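Local coordinates for uncharacterized protein (Cytophaga hutchinsonii, PDB 3OMT) that is of unknown function but, as a helix-turn-helix protein of the Xre family, is probably the DNA-binding antitoxin of a toxin-antitoxin system, at residues N11-V16 and K40-D45. Residues are numbered along the deposited sequence; the frame is centred on the assembly and turned at random.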
loop_
_atom_site.group_PDB
_atom_site.type_symbol
_atom_site.label_atom_id
_atom_site.label_comp_id
_atom_site.label_asym_id
_atom_site.label_seq_id
_atom_site.Cartn_x
_atom_site.Cartn_y
_atom_site.Cartn_z
ATOM N N ASN A 11 7.242 2.801 3.366
ATOM C CA ASN A 11 6.988 1.605 4.140
ATOM C C ASN A 11 7.802 1.622 5.418
ATOM O O ASN A 11 8.829 2.315 5.525
ATOM C CB ASN A 11 7.167 0.315 3.281
ATOM C CG ASN A 11 8.618 -0.103 3.116
ATOM O OD1 ASN A 11 9.267 -0.496 4.098
ATOM N ND2 ASN A 11 9.149 -0.014 1.877
ATOM N N ARG A 12 7.351 0.829 6.369
ATOM C CA ARG A 12 8.107 0.565 7.579
ATOM C C ARG A 12 8.382 -0.944 7.791
ATOM O O ARG A 12 8.409 -1.454 8.941
ATOM C CB ARG A 12 7.462 1.225 8.771
ATOM C CG ARG A 12 6.055 0.877 9.001
ATOM C CD ARG A 12 5.416 1.630 10.207
ATOM N NE ARG A 12 6.080 1.378 11.484
ATOM C CZ ARG A 12 5.813 0.357 12.303
ATOM N NH1 ARG A 12 4.884 -0.505 11.978
ATOM N NH2 ARG A 12 6.449 0.228 13.482
ATOM N N LEU A 13 8.694 -1.623 6.690
ATOM C CA LEU A 13 9.017 -3.040 6.735
ATOM C C LEU A 13 10.198 -3.352 7.638
ATOM O O LEU A 13 10.131 -4.292 8.433
ATOM C CB LEU A 13 9.265 -3.578 5.350
ATOM C CG LEU A 13 9.647 -5.061 5.271
ATOM C CD1 LEU A 13 8.581 -5.973 5.913
ATOM C CD2 LEU A 13 9.878 -5.416 3.774
ATOM N N LYS A 14 11.249 -2.548 7.561
ATOM C CA LYS A 14 12.444 -2.778 8.372
ATOM C C LYS A 14 12.037 -2.813 9.850
ATOM O O LYS A 14 12.461 -3.680 10.596
ATOM C CB LYS A 14 13.504 -1.707 8.125
ATOM C CG LYS A 14 14.774 -1.901 8.930
ATOM C CD LYS A 14 15.808 -0.796 8.615
ATOM C CE LYS A 14 17.088 -0.944 9.449
ATOM N NZ LYS A 14 18.260 -0.377 8.726
ATOM N N SER A 15 11.224 -1.841 10.262
ATOM C CA SER A 15 10.763 -1.780 11.655
ATOM C C SER A 15 9.939 -2.985 12.050
ATOM O O SER A 15 10.080 -3.488 13.169
ATOM C CB SER A 15 9.970 -0.538 11.928
ATOM O OG SER A 15 10.813 0.587 11.925
ATOM N N VAL A 16 9.016 -3.410 11.172
ATOM C CA VAL A 16 8.135 -4.546 11.505
ATOM C C VAL A 16 8.968 -5.824 11.588
ATOM O O VAL A 16 8.752 -6.658 12.471
ATOM C CB VAL A 16 6.929 -4.664 10.564
ATOM C CG1 VAL A 16 6.053 -5.858 10.905
ATOM C CG2 VAL A 16 6.065 -3.384 10.661
ATOM N N LYS A 40 15.789 -3.793 -1.114
ATOM C CA LYS A 40 15.386 -2.486 -1.604
ATOM C C LYS A 40 14.024 -2.092 -1.018
ATOM O O LYS A 40 13.734 -0.906 -0.848
ATOM C CB LYS A 40 15.370 -2.496 -3.132
ATOM C CG LYS A 40 16.802 -2.489 -3.627
ATOM C CD LYS A 40 16.930 -2.241 -5.096
ATOM C CE LYS A 40 18.399 -2.265 -5.512
ATOM N NZ LYS A 40 19.240 -1.210 -4.855
ATOM N N TRP A 41 13.187 -3.078 -0.699
ATOM C CA TRP A 41 11.973 -2.720 0.039
ATOM C C TRP A 41 12.392 -2.084 1.392
ATOM O O TRP A 41 11.873 -1.037 1.824
ATOM C CB TRP A 41 11.102 -3.923 0.370
ATOM C CG TRP A 41 10.518 -4.665 -0.766
ATOM C CD1 TRP A 41 10.320 -4.226 -2.049
ATOM C CD2 TRP A 41 10.027 -6.002 -0.716
ATOM N NE1 TRP A 41 9.725 -5.226 -2.800
ATOM C CE2 TRP A 41 9.554 -6.325 -2.013
ATOM C CE3 TRP A 41 9.959 -6.977 0.300
ATOM C CZ2 TRP A 41 9.022 -7.580 -2.330
ATOM C CZ3 TRP A 41 9.397 -8.243 -0.039
ATOM C CH2 TRP A 41 8.940 -8.510 -1.343
ATOM N N CYS A 42 13.282 -2.762 2.100
ATOM C CA CYS A 42 13.607 -2.351 3.456
ATOM C C CYS A 42 14.277 -0.978 3.515
ATOM O O CYS A 42 14.058 -0.204 4.463
ATOM C CB CYS A 42 14.489 -3.416 4.132
ATOM S SG CYS A 42 13.533 -4.893 4.540
ATOM N N THR A 43 15.033 -0.635 2.483
ATOM C CA THR A 43 15.643 0.688 2.416
ATOM C C THR A 43 14.763 1.761 1.747
ATOM O O THR A 43 15.210 2.913 1.539
ATOM C CB THR A 43 17.014 0.646 1.741
ATOM O OG1 THR A 43 16.882 0.071 0.449
ATOM C CG2 THR A 43 17.992 -0.191 2.540
ATOM N N ASN A 44 13.522 1.416 1.418
ATOM C CA ASN A 44 12.594 2.312 0.761
ATOM C C ASN A 44 13.106 2.796 -0.585
ATOM O O ASN A 44 12.723 3.866 -1.063
ATOM C CB ASN A 44 12.196 3.497 1.682
ATOM C CG ASN A 44 10.993 3.167 2.547
ATOM O OD1 ASN A 44 9.861 3.226 2.065
ATOM N ND2 ASN A 44 11.240 2.768 3.825
ATOM N N ASP A 45 13.935 1.961 -1.211
ATOM C CA ASP A 45 14.364 2.234 -2.590
ATOM C C ASP A 45 13.388 1.785 -3.640
ATOM O O ASP A 45 13.238 2.457 -4.665
ATOM C CB ASP A 45 15.725 1.648 -2.792
ATOM C CG ASP A 45 16.802 2.454 -2.069
ATOM O OD1 ASP A 45 16.967 3.655 -2.386
ATOM O OD2 ASP A 45 17.517 1.909 -1.222
HETATM O O HOH W 1 11.545 -0.246 5.678
#
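Asn11 and Asn44 lie alongside one another, side chains antiparallel and amide planes 21° apart, and so tie the entrance of helix 13-20 to the Schellman motif that ends helix 35-42. In this Xre-type helix-turn-helix fold the pairing illustrates how one side-chain amide can meet both the N-H and the C=O of a single residue, as a neighbouring strand would. Asn44, the positive-phi residue of the motif, takes the Asn11 N-H on a lone pair of OD1 (N to OD1 3.0 Å, nearly straight at 175°). Its ND2 gives a hydrogen to Asn11 O at 3.0 Å. OD1 of Asn44 also accepts from Phe10 N and Gln47 NE2, and these donors, with the ND2 bond, set the amide's rotation.

The Asn11 amide lies nearly parallel to it. With CG placed between its own N and carbonyl carbon (chi1 80°), Asn11 ND2 bonds Trp41 O at 2.9 Å and gives its second hydrogen to Gln47 OE1; Asn44 N approaches the Trp41 oxygen from the opposite face of its plane. OD1 of Asn11 closes an Asx turn by accepting from Leu13 N, 2.9 Å away.

Beside these amide bonds, Leu13 has CG anti to its backbone N, which points the branch at Cys42 and Trp41. A single methyl, CD2, lies 3.8 Å from both Cys42 SG and Trp41 CE3, meeting the indole obliquely, while Ile56 of helix 50-60 packs against both Leu13 and Trp41. One water bridges the two helix ends: it accepts from Lys14 N and donates to Asn11 OD1 and to Cys42 O, the latter at 2.8 Å.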